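Local coordinates for protein trans-4-hydroxy-L-proline dehydratase (PDB 6VXC) that uses a glycyl radical to dehydrate trans-4-hydroxy-L-proline to (S)-1-pyrroline-5-carboxylate in the anaerobic breakdown of 4-hydroxyproline, at residues N588-T599 and Y611-S619; T579-N588 and K621-A632. All coordinates share one frame; numbering follows the deposited sequence.

Contact 1: residues N588-T599 and Y611-S619; sequences NVFDKKKFDMDT and YEAILNLVS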
loop_
_atom_site.group_PDB
_atom_site.type_symbol
_atom_site.label_atom_id
_atom_site.label_comp_id
_atom_site.label_asym_id
_atom_site.label_seq_id
_atom_site.Cartn_x
_atom_site.Cartn_y
_atom_site.Cartn_z
ATOM N N ASN A 588 -28.464 24.340 -6.299
ATOM C CA ASN A 588 -29.900 24.131 -6.420
ATOM C C ASN A 588 -30.694 24.673 -5.233
ATOM O O ASN A 588 -31.769 25.246 -5.437
ATOM C CB ASN A 588 -30.198 22.644 -6.602
ATOM C CG ASN A 588 -29.736 22.126 -7.949
ATOM O OD1 ASN A 588 -30.357 22.410 -8.977
ATOM N ND2 ASN A 588 -28.639 21.362 -7.952
ATOM N N VAL A 589 -30.187 24.542 -4.010
ATOM C CA VAL A 589 -30.941 24.979 -2.834
ATOM C C VAL A 589 -30.724 26.462 -2.550
ATOM O O VAL A 589 -31.683 27.210 -2.353
ATOM C CB VAL A 589 -30.580 24.127 -1.599
ATOM C CG1 VAL A 589 -31.318 24.662 -0.376
ATOM C CG2 VAL A 589 -30.904 22.665 -1.832
ATOM N N PHE A 590 -29.479 26.929 -2.542
ATOM C CA PHE A 590 -29.199 28.278 -2.066
ATOM C C PHE A 590 -29.009 29.309 -3.169
ATOM O O PHE A 590 -29.396 30.465 -2.971
ATOM C CB PHE A 590 -27.971 28.266 -1.148
ATOM C CG PHE A 590 -28.201 27.532 0.135
ATOM C CD1 PHE A 590 -28.915 28.126 1.169
ATOM C CD2 PHE A 590 -27.743 26.239 0.302
ATOM C CE1 PHE A 590 -29.140 27.450 2.352
ATOM C CE2 PHE A 590 -27.958 25.546 1.478
ATOM C CZ PHE A 590 -28.668 26.151 2.508
ATOM N N ASP A 591 -28.439 28.947 -4.321
ATOM C CA ASP A 591 -28.184 29.939 -5.378
ATOM C C ASP A 591 -29.387 30.056 -6.314
ATOM O O ASP A 591 -30.052 31.093 -6.345
ATOM C CB ASP A 591 -26.904 29.618 -6.161
ATOM C CG ASP A 591 -25.626 30.083 -5.446
ATOM O OD1 ASP A 591 -25.718 30.708 -4.356
ATOM O OD2 ASP A 591 -24.516 29.839 -5.987
ATOM N N LYS A 592 -29.668 29.004 -7.086
ATOM C CA LYS A 592 -30.789 29.041 -8.024
ATOM C C LYS A 592 -32.136 28.772 -7.361
ATOM O O LYS A 592 -33.174 29.076 -7.952
ATOM C CB LYS A 592 -30.580 28.023 -9.141
ATOM C CG LYS A 592 -29.301 28.173 -9.922
ATOM C CD LYS A 592 -29.156 29.568 -10.495
ATOM C CE LYS A 592 -27.818 29.686 -11.199
ATOM N NZ LYS A 592 -27.720 30.875 -12.074
ATOM N N LYS A 593 -32.145 28.185 -6.169
ATOM C CA LYS A 593 -33.370 27.981 -5.409
ATOM C C LYS A 593 -34.406 27.221 -6.235
ATOM O O LYS A 593 -35.556 27.632 -6.357
ATOM C CB LYS A 593 -33.929 29.319 -4.918
ATOM C CG LYS A 593 -32.929 30.159 -4.147
ATOM C CD LYS A 593 -33.596 31.393 -3.529
ATOM C CE LYS A 593 -32.657 32.119 -2.568
ATOM N NZ LYS A 593 -31.486 32.704 -3.285
ATOM N N LYS A 594 -33.986 26.112 -6.829
ATOM C CA LYS A 594 -34.925 25.305 -7.590
ATOM C C LYS A 594 -35.727 24.374 -6.695
ATOM O O LYS A 594 -36.817 23.949 -7.079
ATOM C CB LYS A 594 -34.185 24.498 -8.654
ATOM C CG LYS A 594 -33.391 25.345 -9.644
ATOM C CD LYS A 594 -32.847 24.492 -10.785
ATOM C CE LYS A 594 -31.882 25.290 -11.641
ATOM N NZ LYS A 594 -31.350 24.500 -12.787
ATOM N N PHE A 595 -35.199 24.032 -5.524
ATOM C CA PHE A 595 -35.934 23.270 -4.526
ATOM C C PHE A 595 -35.303 23.557 -3.171
ATOM O O PHE A 595 -34.207 24.123 -3.083
ATOM C CB PHE A 595 -35.947 21.770 -4.859
ATOM C CG PHE A 595 -34.576 21.167 -5.114
ATOM C CD1 PHE A 595 -33.775 20.769 -4.059
ATOM C CD2 PHE A 595 -34.113 20.987 -6.401
ATOM C CE1 PHE A 595 -32.527 20.202 -4.281
ATOM C CE2 PHE A 595 -32.861 20.423 -6.640
ATOM C CZ PHE A 595 -32.068 20.031 -5.576
ATOM N N ASP A 596 -36.010 23.184 -2.110
ATOM C CA ASP A 596 -35.537 23.485 -0.767
ATOM C C ASP A 596 -34.894 22.260 -0.129
ATOM O O ASP A 596 -34.898 21.166 -0.688
ATOM C CB ASP A 596 -36.673 24.054 0.110
ATOM C CG ASP A 596 -37.857 23.100 0.296
ATOM O OD1 ASP A 596 -37.768 21.898 0.002
ATOM O OD2 ASP A 596 -38.915 23.584 0.762
ATOM N N MET A 597 -34.308 22.475 1.053
ATOM C CA MET A 597 -33.609 21.397 1.747
ATOM C C MET A 597 -34.564 20.265 2.103
ATOM O O MET A 597 -34.224 19.083 1.959
ATOM C CB MET A 597 -32.928 21.933 3.002
ATOM C CG MET A 597 -32.114 20.886 3.761
ATOM S SD MET A 597 -30.626 20.325 2.890
ATOM C CE MET A 597 -29.684 21.843 2.878
ATOM N N ASP A 598 -35.770 20.608 2.562
ATOM C CA ASP A 598 -36.731 19.577 2.936
ATOM C C ASP A 598 -37.041 18.661 1.762
ATOM O O ASP A 598 -37.091 17.437 1.914
ATOM C CB ASP A 598 -38.015 20.215 3.451
ATOM C CG ASP A 598 -39.044 19.191 3.805
ATOM O OD1 ASP A 598 -38.848 18.494 4.822
ATOM O OD2 ASP A 598 -40.030 19.066 3.055
ATOM N N THR A 599 -37.208 19.232 0.573
ATOM C CA THR A 599 -37.458 18.412 -0.600
ATOM C C THR A 599 -36.263 17.526 -0.920
ATOM O O THR A 599 -36.424 16.346 -1.239
ATOM C CB THR A 599 -37.789 19.306 -1.797
ATOM O OG1 THR A 599 -38.933 20.110 -1.497
ATOM C CG2 THR A 599 -38.078 18.467 -3.024
ATOM N N TYR A 611 -38.934 11.287 -7.146
ATOM C CA TYR A 611 -38.316 12.594 -7.284
ATOM C C TYR A 611 -37.395 12.620 -8.499
ATOM O O TYR A 611 -36.284 13.152 -8.452
ATOM C CB TYR A 611 -37.585 12.998 -6.008
ATOM C CG TYR A 611 -38.506 13.172 -4.812
ATOM C CD1 TYR A 611 -38.967 12.073 -4.102
ATOM C CD2 TYR A 611 -38.981 14.427 -4.449
ATOM C CE1 TYR A 611 -39.821 12.220 -3.018
ATOM C CE2 TYR A 611 -39.847 14.587 -3.371
ATOM C CZ TYR A 611 -40.256 13.481 -2.660
ATOM O OH TYR A 611 -41.116 13.644 -1.605
ATOM N N GLU A 612 -37.865 12.066 -9.621
ATOM C CA GLU A 612 -37.016 11.973 -10.805
ATOM C C GLU A 612 -36.583 13.341 -11.306
ATOM O O GLU A 612 -35.470 13.485 -11.820
ATOM C CB GLU A 612 -37.721 11.196 -11.913
ATOM C CG GLU A 612 -37.612 9.683 -11.736
ATOM C CD GLU A 612 -36.262 9.114 -12.188
ATOM O OE1 GLU A 612 -35.735 9.555 -13.241
ATOM O OE2 GLU A 612 -35.729 8.225 -11.480
ATOM N N ALA A 613 -37.445 14.356 -11.186
ATOM C CA ALA A 613 -37.057 15.690 -11.638
ATOM C C ALA A 613 -35.879 16.233 -10.828
ATOM O O ALA A 613 -34.968 16.849 -11.390
ATOM C CB ALA A 613 -38.245 16.649 -11.577
ATOM N N ILE A 614 -35.887 16.028 -9.508
ATOM C CA ILE A 614 -34.741 16.427 -8.689
ATOM C C ILE A 614 -33.496 15.674 -9.143
ATOM O O ILE A 614 -32.433 16.262 -9.358
ATOM C CB ILE A 614 -35.022 16.183 -7.196
ATOM C CG1 ILE A 614 -36.321 16.856 -6.741
ATOM C CG2 ILE A 614 -33.854 16.705 -6.337
ATOM C CD1 ILE A 614 -36.286 18.346 -6.714
ATOM N N LEU A 615 -33.625 14.358 -9.330
ATOM C CA LEU A 615 -32.495 13.560 -9.784
ATOM C C LEU A 615 -31.924 14.092 -11.098
ATOM O O LEU A 615 -30.705 14.176 -11.263
ATOM C CB LEU A 615 -32.919 12.100 -9.926
ATOM C CG LEU A 615 -31.835 11.153 -10.439
ATOM C CD1 LEU A 615 -30.610 11.240 -9.542
ATOM C CD2 LEU A 615 -32.366 9.730 -10.491
ATOM N N ASN A 616 -32.791 14.486 -12.034
ATOM C CA ASN A 616 -32.301 15.018 -13.300
ATOM C C ASN A 616 -31.525 16.315 -13.077
ATOM O O ASN A 616 -30.505 16.562 -13.733
ATOM C CB ASN A 616 -33.476 15.260 -14.244
ATOM C CG ASN A 616 -33.038 15.627 -15.656
ATOM O OD1 ASN A 616 -31.931 15.326 -16.079
ATOM N ND2 ASN A 616 -33.886 16.371 -16.351
ATOM N N LEU A 617 -32.020 17.175 -12.179
ATOM C CA LEU A 617 -31.356 18.452 -11.935
ATOM C C LEU A 617 -29.957 18.249 -11.366
ATOM O O LEU A 617 -28.991 18.824 -11.865
ATOM C CB LEU A 617 -32.197 19.315 -10.984
ATOM C CG LEU A 617 -33.506 19.929 -11.510
ATOM C CD1 LEU A 617 -34.241 20.676 -10.399
ATOM C CD2 LEU A 617 -33.256 20.847 -12.700
ATOM N N VAL A 618 -29.835 17.436 -10.309
ATOM C CA VAL A 618 -28.545 17.322 -9.635
ATOM C C VAL A 618 -27.581 16.513 -10.475
ATOM O O VAL A 618 -26.368 16.703 -10.388
ATOM C CB VAL A 618 -28.677 16.710 -8.223
ATOM C CG1 VAL A 618 -29.572 17.552 -7.353
ATOM C CG2 VAL A 618 -29.190 15.281 -8.311
ATOM N N SER A 619 -28.092 15.594 -11.291
ATOM C CA SER A 619 -27.205 14.769 -12.099
ATOM C C SER A 619 -26.780 15.474 -13.381
ATOM O O SER A 619 -25.621 15.359 -13.796
ATOM C CB SER A 619 -27.888 13.448 -12.460
ATOM O OG SER A 619 -28.352 12.761 -11.317
#
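Phe595 is the bump of this contact, and its ring settles into a hollow lined by Ile614, Leu617 and Val618. Ile614 fits the ring with both branches: CG2 lies over one face, 4.0 Å from the centroid of the Phe595 ring and 21° off its normal, a CH-pi contact displaced toward the rim, while Ile614 CD1 comes to 3.4 Å from Phe595 CD2. The ring edge is met by Leu617 CD1 and by Val618 CG1, the latter 3.9 Å from Phe595 CZ. Phe595 CG stands between its backbone N and carbonyl carbon (chi1 52°), which turns the ring toward the helix. Asn588 ND2, hydrogen-bonded to Ala584 O, lies 4.0 Å from Val618 CG1. The extended chain of Lys594 brings its CD within 4.1 Å of Leu617 CD1. Thr599 CG2 reaches Ile614 CD1 at 4.1 Å and lies obliquely to the Tyr611 ring. Asp596, the N-cap of helix 597-605, takes both Thr599 N and Thr599 OG1 on its OD1, from opposite faces of the carboxylate, fixing how Thr599 is turned. Helix 612-620 thus lies against Lys594 and Phe595, with Asn588 of helix 575-591 on one flank and Thr599 of helix 597-605 on the other.

Contact 2: residues T579-N588 and K621-A632; sequences TDSLTAIKYN and KTPKYGNDDDYA
Thr579 opens the contact with its methyl CG2, which lies 3.5 Å from Ala632 O and also touches Tyr625 CB. Next, Tyr625 N gives a nearly straight hydrogen bond to the syn lone pair of Asp580 OD1 (2.8 Å, 172°). Asp580 OD2 takes two waters, one shared with Tyr625 O and the other with Lys624 NZ. That ammonium, bonded to Val618 O, is 4.4 Å from Asp580 OD2, too far for a salt bridge, though its charge may still favour the ionised carboxylate. Thr583 has OG1 bonded back to Thr579 O, which leaves CG2, anti to the backbone N (chi1 -62° for OG1), between Pro623 O and the edge of the Tyr631 ring. Ala584 offers its CA to Thr622 CG2 at 3.7 Å. Lys586 CG packs 3.4 Å from Tyr631 OH, whose hydrogen-bond partner is Asp591 OD2, while a water joins Lys586 NZ to Tyr631 O. Tyr587 has one partner at its face, Pro623 CD, 3.6 Å from the ring centroid of Tyr587, and another at its edge, which points at the face of Tyr631 in a T-shaped pair with planes at 90°. Finally Asn588 ND2 donates to Thr622 OG1 (3.0 Å), which lies near the amide plane of Asn588 and is also bonded to Leu617 O. The arrangement is a helix-to-helix connection: loop 621-629, linking helix 612-620 to helix 630-647, runs back along helix 575-591 and ends in the Asp629 N-cap, within the PFL-like region of this glycyl radical enzyme.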
loop_
_atom_site.group_PDB
_atom_site.type_symbol
_atom_site.label_atom_id
_atom_site.label_comp_id
_atom_site.label_asym_id
_atom_site.label_seq_id
_atom_site.Cartn_x
_atom_site.Cartn_y
_atom_site.Cartn_z
ATOM N N THR A 579 -17.682 16.675 -3.143
ATOM C CA THR A 579 -17.642 17.931 -3.882
ATOM C C THR A 579 -18.915 18.120 -4.695
ATOM O O THR A 579 -19.562 19.171 -4.626
ATOM C CB THR A 579 -16.434 17.974 -4.830
ATOM O OG1 THR A 579 -15.216 18.012 -4.089
ATOM C CG2 THR A 579 -16.523 19.206 -5.691
ATOM N N ASP A 580 -19.275 17.111 -5.494
ATOM C CA ASP A 580 -20.476 17.239 -6.308
ATOM C C ASP A 580 -21.733 17.330 -5.445
ATOM O O ASP A 580 -22.689 18.009 -5.826
ATOM C CB ASP A 580 -20.576 16.083 -7.303
ATOM C CG ASP A 580 -19.569 16.197 -8.465
ATOM O OD1 ASP A 580 -18.873 17.220 -8.584
ATOM O OD2 ASP A 580 -19.484 15.250 -9.276
ATOM N N SER A 581 -21.750 16.671 -4.283
ATOM C CA SER A 581 -22.924 16.747 -3.406
ATOM C C SER A 581 -23.100 18.151 -2.839
ATOM O O SER A 581 -24.192 18.723 -2.911
ATOM C CB SER A 581 -22.820 15.723 -2.279
ATOM O OG SER A 581 -22.972 14.411 -2.777
ATOM N N LEU A 582 -22.035 18.721 -2.269
ATOM C CA LEU A 582 -22.137 20.076 -1.731
ATOM C C LEU A 582 -22.350 21.094 -2.842
ATOM O O LEU A 582 -23.067 22.083 -2.655
ATOM C CB LEU A 582 -20.893 20.413 -0.915
ATOM C CG LEU A 582 -20.817 19.890 0.525
ATOM C CD1 LEU A 582 -19.420 20.118 1.122
ATOM C CD2 LEU A 582 -21.886 20.537 1.403
ATOM N N THR A 583 -21.734 20.864 -4.007
ATOM C CA THR A 583 -21.996 21.724 -5.154
ATOM C C THR A 583 -23.464 21.661 -5.552
ATOM O O THR A 583 -24.084 22.691 -5.829
ATOM C CB THR A 583 -21.098 21.340 -6.343
ATOM O OG1 THR A 583 -19.720 21.524 -6.015
ATOM C CG2 THR A 583 -21.424 22.214 -7.561
ATOM N N ALA A 584 -24.046 20.460 -5.563
ATOM C CA ALA A 584 -25.460 20.341 -5.910
ATOM C C ALA A 584 -26.343 21.119 -4.937
ATOM O O ALA A 584 -27.338 21.736 -5.337
ATOM C CB ALA A 584 -25.867 18.867 -5.942
ATOM N N ILE A 585 -26.010 21.076 -3.655
ATOM C CA ILE A 585 -26.806 21.782 -2.660
ATOM C C ILE A 585 -26.667 23.292 -2.827
ATOM O O ILE A 585 -27.664 24.020 -2.862
ATOM C CB ILE A 585 -26.422 21.323 -1.243
ATOM C CG1 ILE A 585 -26.835 19.856 -1.025
ATOM C CG2 ILE A 585 -27.029 22.269 -0.211
ATOM C CD1 ILE A 585 -26.353 19.267 0.318
ATOM N N LYS A 586 -25.433 23.782 -2.955
ATOM C CA LYS A 586 -25.232 25.215 -3.111
ATOM C C LYS A 586 -25.952 25.742 -4.347
ATOM O O LYS A 586 -26.658 26.755 -4.286
ATOM C CB LYS A 586 -23.743 25.520 -3.203
ATOM C CG LYS A 586 -23.423 26.989 -3.360
ATOM C CD LYS A 586 -21.923 27.142 -3.493
ATOM C CE LYS A 586 -21.494 28.562 -3.362
ATOM N NZ LYS A 586 -20.004 28.622 -3.401
ATOM N N TYR A 587 -25.809 25.036 -5.473
ATOM C CA TYR A 587 -26.366 25.505 -6.737
ATOM C C TYR A 587 -27.888 25.466 -6.722
ATOM O O TYR A 587 -28.545 26.454 -7.069
ATOM C CB TYR A 587 -25.809 24.650 -7.888
ATOM C CG TYR A 587 -26.174 25.109 -9.287
ATOM C CD1 TYR A 587 -25.449 26.108 -9.915
ATOM C CD2 TYR A 587 -27.216 24.518 -9.991
ATOM C CE1 TYR A 587 -25.758 26.529 -11.201
ATOM C CE2 TYR A 587 -27.545 24.940 -11.295
ATOM C CZ TYR A 587 -26.802 25.945 -11.891
ATOM O OH TYR A 587 -27.092 26.382 -13.161
ATOM N N ASN A 588 -28.464 24.340 -6.299
ATOM C CA ASN A 588 -29.900 24.131 -6.420
ATOM C C ASN A 588 -30.694 24.673 -5.233
ATOM O O ASN A 588 -31.769 25.246 -5.437
ATOM C CB ASN A 588 -30.198 22.644 -6.602
ATOM C CG ASN A 588 -29.736 22.126 -7.949
ATOM O OD1 ASN A 588 -30.357 22.410 -8.977
ATOM N ND2 ASN A 588 -28.639 21.362 -7.952
ATOM N N LYS A 621 -28.042 18.921 -14.623
ATOM C CA LYS A 621 -28.120 20.365 -14.808
ATOM C C LYS A 621 -27.364 21.131 -13.725
ATOM O O LYS A 621 -27.698 22.277 -13.423
ATOM C CB LYS A 621 -29.573 20.842 -14.914
ATOM C CG LYS A 621 -30.293 20.501 -16.240
ATOM C CD LYS A 621 -31.116 19.226 -16.202
ATOM C CE LYS A 621 -32.151 19.186 -17.358
ATOM N NZ LYS A 621 -31.564 18.988 -18.709
ATOM N N THR A 622 -26.307 20.525 -13.172
ATOM C CA THR A 622 -25.571 21.092 -12.056
ATOM C C THR A 622 -24.071 21.003 -12.313
ATOM O O THR A 622 -23.592 20.019 -12.887
ATOM C CB THR A 622 -25.935 20.362 -10.748
ATOM O OG1 THR A 622 -27.340 20.492 -10.498
ATOM C CG2 THR A 622 -25.139 20.919 -9.543
ATOM N N PRO A 623 -23.310 22.024 -11.927
ATOM C CA PRO A 623 -21.859 21.976 -12.135
ATOM C C PRO A 623 -21.235 20.763 -11.452
ATOM O O PRO A 623 -21.734 20.272 -10.439
ATOM C CB PRO A 623 -21.372 23.291 -11.510
ATOM C CG PRO A 623 -22.536 24.173 -11.528
ATOM C CD PRO A 623 -23.732 23.290 -11.302
ATOM N N LYS A 624 -20.132 20.276 -12.030
ATOM C CA LYS A 624 -19.475 19.052 -11.583
ATOM C C LYS A 624 -17.958 19.215 -11.516
ATOM O O LYS A 624 -17.338 19.814 -12.399
ATOM C CB LYS A 624 -19.799 17.877 -12.517
ATOM C CG LYS A 624 -21.284 17.455 -12.596
ATOM C CD LYS A 624 -21.777 16.790 -11.336
ATOM C CE LYS A 624 -23.264 16.406 -11.446
ATOM N NZ LYS A 624 -23.765 15.883 -10.148
ATOM N N TYR A 625 -17.363 18.614 -10.497
ATOM C CA TYR A 625 -15.916 18.544 -10.384
ATOM C C TYR A 625 -15.314 17.759 -11.550
ATOM O O TYR A 625 -15.871 16.759 -12.000
ATOM C CB TYR A 625 -15.577 17.885 -9.052
ATOM C CG TYR A 625 -14.162 17.433 -8.869
ATOM C CD1 TYR A 625 -13.131 18.358 -8.740
ATOM C CD2 TYR A 625 -13.862 16.085 -8.786
ATOM C CE1 TYR A 625 -11.843 17.956 -8.541
ATOM C CE2 TYR A 625 -12.555 15.655 -8.557
ATOM C CZ TYR A 625 -11.551 16.602 -8.452
ATOM O OH TYR A 625 -10.246 16.213 -8.263
ATOM N N GLY A 626 -14.157 18.209 -12.027
ATOM C CA GLY A 626 -13.484 17.550 -13.133
ATOM C C GLY A 626 -13.760 18.144 -14.502
ATOM O O GLY A 626 -13.424 17.528 -15.518
ATOM N N ASN A 627 -14.319 19.344 -14.564
ATOM C CA ASN A 627 -14.590 20.000 -15.833
ATOM C C ASN A 627 -13.873 21.333 -15.940
ATOM O O ASN A 627 -14.195 22.139 -16.816
ATOM C CB ASN A 627 -16.097 20.177 -16.019
ATOM C CG ASN A 627 -16.806 18.859 -16.103
ATOM O OD1 ASN A 627 -16.797 18.215 -17.150
ATOM N ND2 ASN A 627 -17.397 18.430 -15.006
ATOM N N ASP A 628 -12.877 21.561 -15.088
ATOM C CA ASP A 628 -12.233 22.863 -14.995
ATOM C C ASP A 628 -13.272 23.956 -14.755
ATOM O O ASP A 628 -13.153 25.076 -15.248
ATOM C CB ASP A 628 -11.394 23.170 -16.240
ATOM C CG ASP A 628 -10.455 24.334 -16.021
ATOM O OD1 ASP A 628 -10.124 24.632 -14.844
ATOM O OD2 ASP A 628 -10.090 24.974 -17.017
ATOM N N ASP A 629 -14.314 23.614 -13.992
ATOM C CA ASP A 629 -15.408 24.523 -13.660
ATOM C C ASP A 629 -15.225 25.001 -12.218
ATOM O O ASP A 629 -15.428 24.229 -11.277
ATOM C CB ASP A 629 -16.750 23.817 -13.846
ATOM C CG ASP A 629 -17.944 24.724 -13.603
ATOM O OD1 ASP A 629 -17.791 25.810 -13.009
ATOM O OD2 ASP A 629 -19.051 24.325 -14.015
ATOM N N ASP A 630 -14.866 26.283 -12.052
ATOM C CA ASP A 630 -14.526 26.817 -10.733
ATOM C C ASP A 630 -15.708 26.826 -9.765
ATOM O O ASP A 630 -15.489 26.812 -8.553
ATOM C CB ASP A 630 -13.937 28.225 -10.877
ATOM C CG ASP A 630 -12.471 28.205 -11.292
ATOM O OD1 ASP A 630 -11.757 27.224 -10.966
ATOM O OD2 ASP A 630 -12.051 29.146 -11.986
ATOM N N TYR A 631 -16.946 26.814 -10.253
ATOM C CA TYR A 631 -18.075 26.717 -9.329
ATOM C C TYR A 631 -17.985 25.433 -8.513
ATOM O O TYR A 631 -18.162 25.440 -7.289
ATOM C CB TYR A 631 -19.402 26.766 -10.083
ATOM C CG TYR A 631 -20.584 26.979 -9.174
ATOM C CD1 TYR A 631 -21.156 25.924 -8.485
ATOM C CD2 TYR A 631 -21.125 28.250 -9.000
ATOM C CE1 TYR A 631 -22.231 26.116 -7.650
ATOM C CE2 TYR A 631 -22.213 28.455 -8.166
ATOM C CZ TYR A 631 -22.755 27.377 -7.489
ATOM O OH TYR A 631 -23.830 27.541 -6.658
ATOM N N ALA A 632 -17.687 24.315 -9.179
ATOM C CA ALA A 632 -17.506 23.060 -8.461
ATOM C C ALA A 632 -16.103 22.958 -7.857
ATOM O O ALA A 632 -15.940 22.497 -6.722
ATOM C CB ALA A 632 -17.756 21.881 -9.402
HETATM O O HOH W 1 -23.006 18.354 -8.666
HETATM O O HOH W 2 -17.349 14.696 -10.775
HETATM O O HOH W 3 -21.901 13.768 -9.313
HETATM O O HOH W 4 -18.807 27.657 -5.805
HETATM O O HOH W 5 -29.000 24.571 -14.376
HETATM O O HOH W 6 -30.045 22.367 -11.582
#

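How the contacts relate
The centres of contacts 1 and 2 are about 13 Å apart, and both build on helix 575-591, sharing Asn588 near its C-terminal end. Along the chain both segments of contact 1 lie between the outer ends of contact 2, from 579 to 632: helix 575-591 leads through helices 597-605 and 612-620 to helix 630-647, which returns to the first. Hydrogen bonds between their residues (Tyr631 with Asp591, Thr622 with Leu617) tie them directly. The result is a cluster of helices and their connections within the PFL-like part of the chain, with contact 1 farther out, about 40 Å between its centre and that of the chain, against 31 Å for contact 2, and both away from the probable active-site residues Cys454 and Glu456.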